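Local coordinates for brain-specific angiogenesis inhibitor 1-associated protein 2-like protein 2 (Mus musculus, PDB 3OK8) that binds phosphoinositides and induces planar or gently curved membrane structures, its dimeric I-BAR (IMD) domain being the part in this chain, at residues A[23-28]-A[183-188]; A[31-36]-A[105-110]; A[78-83]-A[216-221]; A[92-97]-A[197-202]. All blocks are in the same frame, centred on the assembly; numbering follows the deposited sequence.

Contact 1: A[23-28]-A[183-188]; sequences EQFNPA and KRRYRF
Phe25 reaches from helix 5-66 across to Arg185 and Tyr186 on helix 153-217, joining the first and last helices of the three-helix bundle that makes one subunit of the I-BAR dimer. Its CG stands anti to the backbone N (chi1 -178°), which extends the ring away from its own helix, in the wider pi-type turn at 23-25, and toward the partner helix. There the outer end of the ring rests on backbone and base of Arg185: Phe25 CE2 lies 3.5 Å from Arg185 CB, and Phe25 CZ comes within 3.4 Å of Arg185 O, approaching it obliquely. Of the arginine side chain, the aliphatic base (CB, with CG at its margin) does the touching. The chain bends at chi2 and carries the guanidinium away to salt bridges with Glu181 and with Asp113 of helix 71-147, so the charge is paired outside this apolar spot. Tyr186 supplies the second wall, and its side chain also packs on Ala64 of the second subunit, placing the contact next to the dimer interface. The two rings form a T-shaped pair, centroids 5.5 Å apart and planes at 74°. Phe25 presents its edge, and its CD1 sits over one face of Tyr186, 4.1 Å from CE1.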
loop_
_atom_site.group_PDB
_atom_site.type_symbol
_atom_site.label_atom_id
_atom_site.label_comp_id
_atom_site.label_asym_id
_atom_site.label_seq_id
_atom_site.Cartn_x
_atom_site.Cartn_y
_atom_site.Cartn_z
ATOM N N GLU A 23 -32.120 -0.771 10.048
ATOM C CA GLU A 23 -32.197 -1.227 8.671
ATOM C C GLU A 23 -31.475 -0.292 7.719
ATOM O O GLU A 23 -31.716 -0.292 6.514
ATOM C CB GLU A 23 -33.649 -1.479 8.242
ATOM C CG GLU A 23 -34.555 -0.275 8.185
ATOM C CD GLU A 23 -35.990 -0.664 7.855
ATOM O OE1 GLU A 23 -36.853 -0.593 8.759
ATOM O OE2 GLU A 23 -36.250 -1.060 6.696
ATOM N N GLN A 24 -30.568 0.493 8.275
ATOM C CA GLN A 24 -29.728 1.355 7.476
ATOM C C GLN A 24 -28.325 1.306 8.046
ATOM O O GLN A 24 -27.396 0.840 7.387
ATOM C CB GLN A 24 -30.282 2.769 7.482
ATOM C CG GLN A 24 -29.642 3.709 6.489
ATOM C CD GLN A 24 -30.631 4.755 5.988
ATOM O OE1 GLN A 24 -30.392 5.961 6.098
ATOM N NE2 GLN A 24 -31.754 4.292 5.440
ATOM N N PHE A 25 -28.178 1.748 9.287
ATOM C CA PHE A 25 -26.879 1.755 9.934
ATOM C C PHE A 25 -26.370 0.348 10.251
ATOM O O PHE A 25 -25.265 -0.023 9.846
ATOM C CB PHE A 25 -26.895 2.615 11.194
ATOM C CG PHE A 25 -25.568 2.688 11.886
ATOM C CD1 PHE A 25 -24.634 3.644 11.519
ATOM C CD2 PHE A 25 -25.254 1.801 12.902
ATOM C CE1 PHE A 25 -23.406 3.715 12.150
ATOM C CE2 PHE A 25 -24.025 1.868 13.543
ATOM C CZ PHE A 25 -23.097 2.828 13.164
ATOM N N ASN A 26 -27.159 -0.446 10.964
ATOM C CA ASN A 26 -26.672 -1.773 11.342
ATOM C C ASN A 26 -26.215 -2.657 10.159
ATOM O O ASN A 26 -25.130 -3.254 10.207
ATOM C CB ASN A 26 -27.674 -2.499 12.242
ATOM C CG ASN A 26 -27.046 -3.656 12.997
ATOM O OD1 ASN A 26 -26.901 -4.762 12.464
ATOM N ND2 ASN A 26 -26.664 -3.407 14.249
ATOM N N PRO A 27 -27.027 -2.731 9.090
ATOM C CA PRO A 27 -26.590 -3.499 7.914
ATOM C C PRO A 27 -25.318 -2.927 7.291
ATOM O O PRO A 27 -24.466 -3.689 6.820
ATOM C CB PRO A 27 -27.765 -3.356 6.936
ATOM C CG PRO A 27 -28.945 -2.954 7.794
ATOM C CD PRO A 27 -28.359 -2.130 8.900
ATOM N N ALA A 28 -25.187 -1.604 7.283
ATOM C CA ALA A 28 -23.995 -0.964 6.730
ATOM C C ALA A 28 -22.725 -1.384 7.465
ATOM O O ALA A 28 -21.639 -1.382 6.884
ATOM C CB ALA A 28 -24.136 0.549 6.728
ATOM N N LYS A 183 -26.533 9.105 17.235
ATOM C CA LYS A 183 -25.270 9.845 17.228
ATOM C C LYS A 183 -24.125 9.034 17.829
ATOM O O LYS A 183 -22.991 9.098 17.354
ATOM C CB LYS A 183 -25.400 11.183 17.956
ATOM C CG LYS A 183 -24.143 12.040 17.891
ATOM C CD LYS A 183 -24.329 13.429 18.517
ATOM C CE LYS A 183 -23.273 14.404 18.020
ATOM N NZ LYS A 183 -23.389 15.770 18.608
ATOM N N ARG A 184 -24.424 8.269 18.871
ATOM C CA ARG A 184 -23.398 7.482 19.533
ATOM C C ARG A 184 -22.774 6.470 18.580
ATOM O O ARG A 184 -21.575 6.183 18.654
ATOM C CB ARG A 184 -23.975 6.788 20.759
ATOM C CG ARG A 184 -24.018 7.702 21.972
ATOM C CD ARG A 184 -24.851 7.127 23.106
ATOM N NE ARG A 184 -24.593 7.841 24.353
ATOM C CZ ARG A 184 -25.305 7.696 25.473
ATOM N NH1 ARG A 184 -24.990 8.390 26.562
ATOM N NH2 ARG A 184 -26.327 6.854 25.512
ATOM N N ARG A 185 -23.595 5.944 17.676
ATOM C CA ARG A 185 -23.142 4.958 16.702
ATOM C C ARG A 185 -22.374 5.581 15.535
ATOM O O ARG A 185 -21.394 5.002 15.068
ATOM C CB ARG A 185 -24.310 4.074 16.251
ATOM C CG ARG A 185 -24.671 3.038 17.307
ATOM C CD ARG A 185 -26.152 2.691 17.371
ATOM N NE ARG A 185 -26.423 1.830 18.522
ATOM C CZ ARG A 185 -26.576 2.277 19.768
ATOM N NH1 ARG A 185 -26.813 1.430 20.761
ATOM N NH2 ARG A 185 -26.497 3.577 20.026
ATOM N N TYR A 186 -22.773 6.759 15.067
ATOM C CA TYR A 186 -21.908 7.467 14.121
ATOM C C TYR A 186 -20.546 7.788 14.740
ATOM O O TYR A 186 -19.489 7.541 14.136
ATOM C CB TYR A 186 -22.557 8.740 13.607
ATOM C CG TYR A 186 -23.662 8.465 12.619
ATOM C CD1 TYR A 186 -23.372 7.910 11.385
ATOM C CD2 TYR A 186 -24.996 8.755 12.916
ATOM C CE1 TYR A 186 -24.356 7.646 10.467
ATOM C CE2 TYR A 186 -26.001 8.489 11.995
ATOM C CZ TYR A 186 -25.667 7.934 10.766
ATOM O OH TYR A 186 -26.627 7.657 9.834
ATOM N N ARG A 187 -20.580 8.334 15.950
ATOM C CA ARG A 187 -19.366 8.695 16.672
ATOM C C ARG A 187 -18.411 7.523 16.860
ATOM O O ARG A 187 -17.202 7.705 16.825
ATOM C CB ARG A 187 -19.707 9.295 18.039
ATOM C CG ARG A 187 -18.522 9.400 18.990
ATOM C CD ARG A 187 -18.819 10.295 20.207
ATOM N NE ARG A 187 -19.005 11.688 19.811
ATOM C CZ ARG A 187 -20.112 12.397 20.015
ATOM N NH1 ARG A 187 -20.170 13.656 19.586
ATOM N NH2 ARG A 187 -21.151 11.854 20.648
ATOM N N PHE A 188 -18.955 6.335 17.095
ATOM C CA PHE A 188 -18.139 5.153 17.324
ATOM C C PHE A 188 -17.444 4.759 16.022
ATOM O O PHE A 188 -16.322 4.278 16.041
ATOM C CB PHE A 188 -19.000 4.001 17.841
ATOM C CG PHE A 188 -18.526 2.621 17.415
ATOM C CD1 PHE A 188 -18.804 2.134 16.135
ATOM C CD2 PHE A 188 -17.835 1.801 18.304
ATOM C CE1 PHE A 188 -18.387 0.869 15.748
ATOM C CE2 PHE A 188 -17.417 0.536 17.928
ATOM C CZ PHE A 188 -17.688 0.066 16.644
#

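Contact 2: A[31-36]-A[105-110]; sequences NLVYLG and HMEKNT
No ring face or amide plane takes part where Val33 meets Met106 and Glu107; the flat groups lie to the side. The imidazole of His105 packs instead with the ring of Phe188 on helix 153-217, planes at about 30°, and the carboxylate of Glu107 is led away from Val33. Between 31-36 and 105-110, what joins the two helices of this I-BAR bundle is the branched end of Val33. Its two methyls divide the work. Val33 CG2, anti to the carbonyl carbon, presses on Met106 CB at 3.5 Å, closer than usual for two carbons, and lies 3.8 Å from Glu107 N. Val33 CG1 approaches Glu107 CB more loosely, at 4.2 Å. The backbones are correspondingly close, Val33 CA and Glu107 CA being 6.7 Å apart. Beyond CG the Met106 chain runs extended into the bundle and packs on Leu189, which brings in the third helix; Leu32, one residue before Val33, packs on Ile57 of the second subunit. No hydrogen bond or salt bridge crosses between the segments. The chemistry is thus apolar and set by shape: the valine methyls meet carbon and one backbone N, and the acid's side chain takes part through its CB.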
loop_
_atom_site.group_PDB
_atom_site.type_symbol
_atom_site.label_atom_id
_atom_site.label_comp_id
_atom_site.label_asym_id
_atom_site.label_seq_id
_atom_site.Cartn_x
_atom_site.Cartn_y
_atom_site.Cartn_z
ATOM N N ASN A 31 -21.811 -4.811 6.098
ATOM C CA ASN A 31 -21.180 -4.468 4.837
ATOM C C ASN A 31 -19.731 -4.023 4.977
ATOM O O ASN A 31 -18.856 -4.523 4.265
ATOM C CB ASN A 31 -21.978 -3.379 4.128
ATOM C CG ASN A 31 -21.471 -3.108 2.727
ATOM O OD1 ASN A 31 -21.259 -1.957 2.344
ATOM N ND2 ASN A 31 -21.270 -4.175 1.950
ATOM N N LEU A 32 -19.477 -3.070 5.867
ATOM C CA LEU A 32 -18.100 -2.634 6.137
ATOM C C LEU A 32 -17.219 -3.780 6.621
ATOM O O LEU A 32 -16.016 -3.785 6.361
ATOM C CB LEU A 32 -18.064 -1.463 7.130
ATOM C CG LEU A 32 -17.756 -0.064 6.585
ATOM C CD1 LEU A 32 -18.126 0.064 5.121
ATOM C CD2 LEU A 32 -18.435 1.013 7.430
ATOM N N VAL A 33 -17.795 -4.763 7.306
ATOM C CA VAL A 33 -16.994 -5.930 7.681
ATOM C C VAL A 33 -16.716 -6.815 6.462
ATOM O O VAL A 33 -15.678 -7.457 6.363
ATOM C CB VAL A 33 -17.637 -6.779 8.792
ATOM C CG1 VAL A 33 -16.967 -8.156 8.851
ATOM C CG2 VAL A 33 -17.496 -6.082 10.128
ATOM N N TYR A 34 -17.657 -6.846 5.531
ATOM C CA TYR A 34 -17.462 -7.576 4.294
ATOM C C TYR A 34 -16.381 -6.888 3.458
ATOM O O TYR A 34 -15.350 -7.487 3.136
ATOM C CB TYR A 34 -18.779 -7.635 3.528
ATOM C CG TYR A 34 -18.696 -8.294 2.175
ATOM C CD1 TYR A 34 -18.541 -9.674 2.061
ATOM C CD2 TYR A 34 -18.800 -7.542 1.006
ATOM C CE1 TYR A 34 -18.476 -10.287 0.816
ATOM C CE2 TYR A 34 -18.737 -8.153 -0.249
ATOM C CZ TYR A 34 -18.576 -9.520 -0.328
ATOM O OH TYR A 34 -18.523 -10.121 -1.557
ATOM N N LEU A 35 -16.621 -5.626 3.113
ATOM C CA LEU A 35 -15.688 -4.871 2.301
ATOM C C LEU A 35 -14.348 -4.770 3.008
ATOM O O LEU A 35 -13.300 -4.767 2.367
ATOM C CB LEU A 35 -16.247 -3.480 2.019
ATOM C CG LEU A 35 -17.501 -3.486 1.158
ATOM C CD1 LEU A 35 -18.094 -2.091 1.058
ATOM C CD2 LEU A 35 -17.176 -4.068 -0.226
ATOM N N GLY A 36 -14.394 -4.684 4.336
ATOM C CA GLY A 36 -13.193 -4.599 5.142
ATOM C C GLY A 36 -12.332 -5.848 5.019
ATOM O O GLY A 36 -11.108 -5.768 4.945
ATOM N N HIS A 105 -14.192 -6.199 15.923
ATOM C CA HIS A 105 -15.101 -5.531 16.838
ATOM C C HIS A 105 -16.526 -5.492 16.285
ATOM O O HIS A 105 -17.488 -5.827 16.985
ATOM C CB HIS A 105 -14.603 -4.116 17.136
ATOM C CG HIS A 105 -15.169 -3.538 18.392
ATOM N ND1 HIS A 105 -16.204 -2.627 18.391
ATOM C CD2 HIS A 105 -14.860 -3.757 19.692
ATOM C CE1 HIS A 105 -16.501 -2.302 19.637
ATOM N NE2 HIS A 105 -15.700 -2.973 20.445
ATOM N N MET A 106 -16.657 -5.085 15.029
ATOM C CA MET A 106 -17.966 -4.946 14.415
ATOM C C MET A 106 -18.690 -6.279 14.267
ATOM O O MET A 106 -19.852 -6.391 14.644
ATOM C CB MET A 106 -17.867 -4.233 13.070
ATOM C CG MET A 106 -17.665 -2.730 13.184
ATOM S SD MET A 106 -17.220 -2.001 11.585
ATOM C CE MET A 106 -16.540 -0.423 12.103
ATOM N N GLU A 107 -18.023 -7.298 13.732
ATOM C CA GLU A 107 -18.686 -8.597 13.582
ATOM C C GLU A 107 -19.022 -9.247 14.932
ATOM O O GLU A 107 -19.949 -10.052 15.033
ATOM C CB GLU A 107 -17.871 -9.536 12.681
ATOM C CG GLU A 107 -16.377 -9.592 12.994
ATOM C CD GLU A 107 -16.038 -10.592 14.096
ATOM O OE1 GLU A 107 -16.978 -11.253 14.611
ATOM O OE2 GLU A 107 -14.827 -10.716 14.434
ATOM N N LYS A 108 -18.279 -8.878 15.968
ATOM C CA LYS A 108 -18.464 -9.459 17.295
ATOM C C LYS A 108 -19.634 -8.815 18.029
ATOM O O LYS A 108 -20.246 -9.424 18.909
ATOM C CB LYS A 108 -17.187 -9.289 18.123
ATOM C CG LYS A 108 -16.857 -10.491 18.995
ATOM C CD LYS A 108 -16.084 -10.119 20.256
ATOM C CE LYS A 108 -16.286 -11.183 21.331
ATOM N NZ LYS A 108 -16.223 -12.575 20.779
ATOM N N ASN A 109 -19.949 -7.581 17.656
ATOM C CA ASN A 109 -20.924 -6.789 18.390
ATOM C C ASN A 109 -22.110 -6.328 17.543
ATOM O O ASN A 109 -23.153 -5.938 18.081
ATOM C CB ASN A 109 -20.230 -5.581 19.039
ATOM C CG ASN A 109 -19.194 -5.987 20.068
ATOM O OD1 ASN A 109 -17.993 -5.872 19.833
ATOM N ND2 ASN A 109 -19.658 -6.466 21.218
ATOM N N THR A 110 -21.959 -6.375 16.224
ATOM C CA THR A 110 -23.027 -5.925 15.325
ATOM C C THR A 110 -24.427 -6.483 15.638
ATOM O O THR A 110 -25.385 -5.726 15.629
ATOM C CB THR A 110 -22.657 -6.115 13.824
ATOM O OG1 THR A 110 -22.292 -4.849 13.270
ATOM C CG2 THR A 110 -23.807 -6.640 13.031
#

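Contact 3: A[78-83]-A[216-221]; sequences VQMSDT and LLWKEQ
Where helix 153-217 ends, near one tip of the elongated I-BAR bundle, Trp218 points at helix 71-147 and docks on Gln79, Met80 and Thr83. Trp218 is the first residue to leave helical geometry, and its indole carries nearly the whole contact. Met80 covers one face: its CG makes a CH-pi contact 3.7 Å from the centroid of the six-membered ring and 12° off the normal. Met80 SD stands farther above that ring, 5.0 Å from the centroid, a distant Met-aromatic contact. At the edge, Trp218 NE1 gives a weak hydrogen bond to Gln79 OE1, long at 3.5 Å but fairly straight (163°). An alanine in place of Trp218 would probably leave Met80 CG without its aromatic face, Gln79 OE1 without this donor, and a gap between the helices. The indole also packs on Ser197 of the second subunit. Thr83 OG1 lies in the ring plane 3.5 Å from Trp218 CZ2, and it hydrogen-bonds Gln79 O at 2.6 Å, nearly in line with the carbonyl.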
loop_
_atom_site.group_PDB
_atom_site.type_symbol
_atom_site.label_atom_id
_atom_site.label_comp_id
_atom_site.label_asym_id
_atom_site.label_seq_id
_atom_site.Cartn_x
_atom_site.Cartn_y
_atom_site.Cartn_z
ATOM N N VAL A 78 20.956 -5.168 -1.642
ATOM C CA VAL A 78 20.650 -6.020 -0.510
ATOM C C VAL A 78 19.989 -5.183 0.580
ATOM O O VAL A 78 19.064 -5.644 1.253
ATOM C CB VAL A 78 21.936 -6.726 0.007
ATOM C CG1 VAL A 78 21.706 -7.393 1.351
ATOM C CG2 VAL A 78 22.400 -7.757 -1.015
ATOM N N GLN A 79 20.426 -3.938 0.741
ATOM C CA GLN A 79 19.792 -3.111 1.770
ATOM C C GLN A 79 18.537 -2.390 1.300
ATOM O O GLN A 79 17.857 -1.740 2.080
ATOM C CB GLN A 79 20.767 -2.154 2.460
ATOM C CG GLN A 79 21.736 -1.416 1.588
ATOM C CD GLN A 79 22.745 -0.650 2.428
ATOM O OE1 GLN A 79 22.363 0.094 3.334
ATOM N NE2 GLN A 79 24.035 -0.836 2.143
ATOM N N MET A 80 18.222 -2.519 0.022
ATOM C CA MET A 80 16.947 -2.046 -0.470
ATOM C C MET A 80 15.894 -3.075 -0.121
ATOM O O MET A 80 14.808 -2.727 0.346
ATOM C CB MET A 80 16.988 -1.812 -1.972
ATOM C CG MET A 80 17.655 -0.525 -2.398
ATOM S SD MET A 80 17.846 -0.464 -4.198
ATOM C CE MET A 80 18.367 1.232 -4.423
ATOM N N SER A 81 16.208 -4.346 -0.339
ATOM C CA SER A 81 15.288 -5.406 0.057
ATOM C C SER A 81 15.098 -5.418 1.575
ATOM O O SER A 81 13.976 -5.533 2.059
ATOM C CB SER A 81 15.757 -6.775 -0.422
ATOM O OG SER A 81 16.803 -7.262 0.401
ATOM N N ASP A 82 16.189 -5.314 2.325
ATOM C CA ASP A 82 16.088 -5.210 3.777
ATOM C C ASP A 82 15.145 -4.084 4.203
ATOM O O ASP A 82 14.319 -4.271 5.101
ATOM C CB ASP A 82 17.473 -5.025 4.405
ATOM C CG ASP A 82 18.329 -6.270 4.293
ATOM O OD1 ASP A 82 17.819 -7.295 3.779
ATOM O OD2 ASP A 82 19.507 -6.225 4.716
ATOM N N THR A 83 15.260 -2.925 3.553
ATOM C CA THR A 83 14.392 -1.780 3.855
ATOM C C THR A 83 12.930 -2.083 3.586
ATOM O O THR A 83 12.060 -1.783 4.414
ATOM C CB THR A 83 14.744 -0.547 3.013
ATOM O OG1 THR A 83 16.099 -0.173 3.265
ATOM C CG2 THR A 83 13.819 0.638 3.362
ATOM N N LEU A 216 20.064 8.953 0.759
ATOM C CA LEU A 216 21.373 9.593 0.837
ATOM C C LEU A 216 22.508 8.566 0.837
ATOM O O LEU A 216 23.523 8.745 0.155
ATOM C CB LEU A 216 21.456 10.477 2.086
ATOM C CG LEU A 216 20.591 11.737 2.064
ATOM C CD1 LEU A 216 20.466 12.330 3.464
ATOM C CD2 LEU A 216 21.154 12.756 1.076
ATOM N N LEU A 217 22.339 7.483 1.591
ATOM C CA LEU A 217 23.389 6.469 1.656
ATOM C C LEU A 217 23.531 5.693 0.336
ATOM O O LEU A 217 24.590 5.133 0.035
ATOM C CB LEU A 217 23.139 5.514 2.820
ATOM C CG LEU A 217 23.049 6.162 4.207
ATOM C CD1 LEU A 217 22.664 5.151 5.281
ATOM C CD2 LEU A 217 24.346 6.862 4.562
ATOM N N TRP A 218 22.465 5.683 -0.455
ATOM C CA TRP A 218 22.438 4.918 -1.696
ATOM C C TRP A 218 22.800 5.744 -2.924
ATOM O O TRP A 218 22.649 5.278 -4.047
ATOM C CB TRP A 218 21.058 4.292 -1.916
ATOM C CG TRP A 218 20.635 3.300 -0.876
ATOM C CD1 TRP A 218 21.445 2.571 -0.040
ATOM C CD2 TRP A 218 19.294 2.889 -0.597
ATOM N NE1 TRP A 218 20.675 1.747 0.758
ATOM C CE2 TRP A 218 19.355 1.925 0.435
ATOM C CE3 TRP A 218 18.041 3.257 -1.105
ATOM C CZ2 TRP A 218 18.208 1.320 0.962
ATOM C CZ3 TRP A 218 16.901 2.657 -0.578
ATOM C CH2 TRP A 218 16.995 1.700 0.446
ATOM N N LYS A 219 23.228 6.953 -2.704
ATOM C CA LYS A 219 23.663 7.743 -3.783
ATOM C C LYS A 219 25.032 7.145 -3.993
ATOM O O LYS A 219 25.593 6.531 -3.113
ATOM C CB LYS A 219 23.804 9.188 -3.374
ATOM C CG LYS A 219 22.670 10.103 -3.725
ATOM C CD LYS A 219 23.095 11.545 -3.661
ATOM C CE LYS A 219 23.235 12.062 -2.224
ATOM N NZ LYS A 219 24.087 11.238 -1.326
ATOM N N GLU A 220 25.576 7.280 -5.171
ATOM C CA GLU A 220 26.895 6.746 -5.305
ATOM C C GLU A 220 27.931 7.783 -5.542
ATOM O O GLU A 220 29.070 7.451 -5.712
ATOM C CB GLU A 220 26.970 5.539 -6.227
ATOM C CG GLU A 220 27.042 4.315 -5.394
ATOM C CD GLU A 220 27.709 4.643 -4.096
ATOM O OE1 GLU A 220 28.628 5.455 -4.153
ATOM O OE2 GLU A 220 27.327 4.107 -3.035
ATOM N N GLN A 221 27.532 9.048 -5.476
ATOM C CA GLN A 221 28.473 10.109 -5.146
ATOM C C GLN A 221 27.966 11.553 -4.975
ATOM O O GLN A 221 26.782 11.845 -5.056
ATOM C CB GLN A 221 29.695 10.045 -6.064
ATOM C CG GLN A 221 31.024 10.391 -5.407
ATOM C CD GLN A 221 31.735 9.209 -4.801
ATOM O OE1 GLN A 221 32.826 9.355 -4.256
ATOM N NE2 GLN A 221 31.132 8.033 -4.881
#

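Contact 4: A[92-97]-A[197-202]; sequences EVVVQT and SNTFLQ
Thr199 OG1 is hydrogen-bonded to Leu196 O one turn back in its own helix, and the same oxygen meets Val94, whose CG1 lies 3.6 Å away. The hydroxyl sits between the backbone N and the carbonyl carbon (chi1 71°), a rotation that turns the Thr199 methyl toward Thr97. The two threonines then reach each other tip to tip, Thr97 CG2 and Thr199 CG2 being 3.9 Å apart. Val94 fills the centre. Its CG1 also touches Phe200 CB at 3.9 Å and stands at the edge of that phenyl ring, near its plane, with CD1 4.1 Å away; its CG2 faces the backbone, 4.0 Å from Thr199 O. Replacing Val94 with glycine would probably open a gap between the helices and leave Thr199 OG1 and the base of Phe200 without the methyl that packs on them. Phe200 also packs on Leu211 of the second subunit, while Val95 turns from this interface toward Leu40 and Phe43 of helix 5-66. No hydrogen bond joins the two segments. Their axes approach to 9.3 Å at 176°, the nearly antiparallel side-by-side packing of consecutive helices in the I-BAR three-helix bundle.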
loop_
_atom_site.group_PDB
_atom_site.type_symbol
_atom_site.label_atom_id
_atom_site.label_comp_id
_atom_site.label_asym_id
_atom_site.label_seq_id
_atom_site.Cartn_x
_atom_site.Cartn_y
_atom_site.Cartn_z
ATOM N N GLU A 92 2.275 -4.015 8.430
ATOM C CA GLU A 92 1.400 -5.082 8.917
ATOM C C GLU A 92 1.013 -4.837 10.388
ATOM O O GLU A 92 0.325 -5.653 11.010
ATOM C CB GLU A 92 2.007 -6.473 8.682
ATOM C CG GLU A 92 0.999 -7.500 8.126
ATOM C CD GLU A 92 1.636 -8.570 7.228
ATOM O OE1 GLU A 92 2.782 -8.383 6.757
ATOM O OE2 GLU A 92 0.977 -9.606 6.987
ATOM N N VAL A 93 1.438 -3.693 10.928
ATOM C CA VAL A 93 0.999 -3.258 12.250
ATOM C C VAL A 93 -0.304 -2.493 12.131
ATOM O O VAL A 93 -1.264 -2.767 12.842
ATOM C CB VAL A 93 2.031 -2.343 12.934
ATOM C CG1 VAL A 93 1.571 -2.002 14.342
ATOM C CG2 VAL A 93 3.424 -2.998 12.938
ATOM N N VAL A 94 -0.316 -1.523 11.225
ATOM C CA VAL A 94 -1.522 -0.783 10.869
ATOM C C VAL A 94 -2.626 -1.720 10.369
ATOM O O VAL A 94 -3.802 -1.558 10.716
ATOM C CB VAL A 94 -1.190 0.207 9.747
ATOM C CG1 VAL A 94 -2.377 1.108 9.437
ATOM C CG2 VAL A 94 0.061 1.009 10.108
ATOM N N VAL A 95 -2.239 -2.678 9.526
ATOM C CA VAL A 95 -3.154 -3.689 9.003
ATOM C C VAL A 95 -3.751 -4.524 10.130
ATOM O O VAL A 95 -4.900 -4.977 10.051
ATOM C CB VAL A 95 -2.446 -4.654 8.014
ATOM C CG1 VAL A 95 -3.447 -5.616 7.402
ATOM C CG2 VAL A 95 -1.703 -3.882 6.921
ATOM N N GLN A 96 -2.979 -4.724 11.191
ATOM C CA GLN A 96 -3.458 -5.551 12.289
ATOM C C GLN A 96 -4.353 -4.762 13.237
ATOM O O GLN A 96 -5.235 -5.332 13.874
ATOM C CB GLN A 96 -2.299 -6.204 13.038
ATOM C CG GLN A 96 -2.671 -7.547 13.664
ATOM C CD GLN A 96 -3.286 -8.537 12.663
ATOM O OE1 GLN A 96 -4.010 -9.456 13.057
ATOM N NE2 GLN A 96 -2.999 -8.353 11.368
ATOM N N THR A 97 -4.125 -3.455 13.322
ATOM C CA THR A 97 -5.031 -2.546 14.041
ATOM C C THR A 97 -6.404 -2.533 13.364
ATOM O O THR A 97 -7.444 -2.673 14.014
ATOM C CB THR A 97 -4.468 -1.102 14.075
ATOM O OG1 THR A 97 -3.267 -1.069 14.861
ATOM C CG2 THR A 97 -5.476 -0.134 14.672
ATOM N N SER A 197 -6.546 6.060 11.342
ATOM C CA SER A 197 -5.860 7.186 10.700
ATOM C C SER A 197 -4.600 7.579 11.454
ATOM O O SER A 197 -3.615 8.032 10.853
ATOM C CB SER A 197 -6.779 8.407 10.597
ATOM O OG SER A 197 -7.890 8.145 9.758
ATOM N N ASN A 198 -4.647 7.404 12.773
ATOM C CA ASN A 198 -3.550 7.783 13.648
ATOM C C ASN A 198 -2.384 6.801 13.603
ATOM O O ASN A 198 -1.226 7.211 13.533
ATOM C CB ASN A 198 -4.041 7.929 15.088
ATOM C CG ASN A 198 -3.531 9.192 15.743
ATOM O OD1 ASN A 198 -3.159 9.196 16.921
ATOM N ND2 ASN A 198 -3.512 10.280 14.979
ATOM N N THR A 199 -2.688 5.507 13.665
ATOM C CA THR A 199 -1.655 4.489 13.535
ATOM C C THR A 199 -0.969 4.625 12.178
ATOM O O THR A 199 0.250 4.504 12.071
ATOM C CB THR A 199 -2.226 3.066 13.680
ATOM O OG1 THR A 199 -3.009 2.746 12.528
ATOM C CG2 THR A 199 -3.109 2.964 14.910
ATOM N N PHE A 200 -1.758 4.901 11.148
ATOM C CA PHE A 200 -1.238 4.968 9.792
ATOM C C PHE A 200 -0.384 6.202 9.597
ATOM O O PHE A 200 0.622 6.162 8.878
ATOM C CB PHE A 200 -2.370 4.964 8.776
ATOM C CG PHE A 200 -1.904 5.078 7.360
ATOM C CD1 PHE A 200 -1.303 3.994 6.721
ATOM C CD2 PHE A 200 -2.056 6.265 6.661
ATOM C CE1 PHE A 200 -0.870 4.088 5.393
ATOM C CE2 PHE A 200 -1.630 6.375 5.338
ATOM C CZ PHE A 200 -1.038 5.283 4.701
ATOM N N LEU A 201 -0.802 7.298 10.226
ATOM C CA LEU A 201 0.033 8.493 10.330
ATOM C C LEU A 201 1.394 8.171 10.960
ATOM O O LEU A 201 2.431 8.679 10.524
ATOM C CB LEU A 201 -0.685 9.562 11.157
ATOM C CG LEU A 201 -0.022 10.933 11.164
ATOM C CD1 LEU A 201 0.602 11.237 9.805
ATOM C CD2 LEU A 201 -1.042 11.997 11.553
ATOM N N GLN A 202 1.389 7.324 11.990
ATOM C CA GLN A 202 2.631 6.960 12.678
ATOM C C GLN A 202 3.570 6.195 11.760
ATOM O O GLN A 202 4.781 6.420 11.744
ATOM C CB GLN A 202 2.334 6.123 13.923
ATOM C CG GLN A 202 2.066 6.957 15.160
ATOM C CD GLN A 202 3.211 7.904 15.474
ATOM O OE1 GLN A 202 4.311 7.475 15.844
ATOM N NE2 GLN A 202 2.958 9.203 15.333
#

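From the N terminus, helix 5-66 enters contact 1 at 23-28 and contact 2 at 31-36. The chain then turns back as helix 71-147, which supplies 78-83, 92-97 and 105-110 in that order. Contact 2 closes at 105-110, within the larger loop that contact 1 closes at 183-188 on helix 153-217. Farther along this last helix 197-202 closes contact 4, and at its end 216-221, mostly past the helix, closes contact 3, which encloses contact 4. Both of these cross contacts 1 and 2. Contacts 1 and 2 touch through a probable hydrogen bond, Asn26 ND2 to Thr110 O at 3.0 Å; contact 3 lies about 47 Å from contact 1, centre to centre. Together they tie all three helices, and each borders the second subunit.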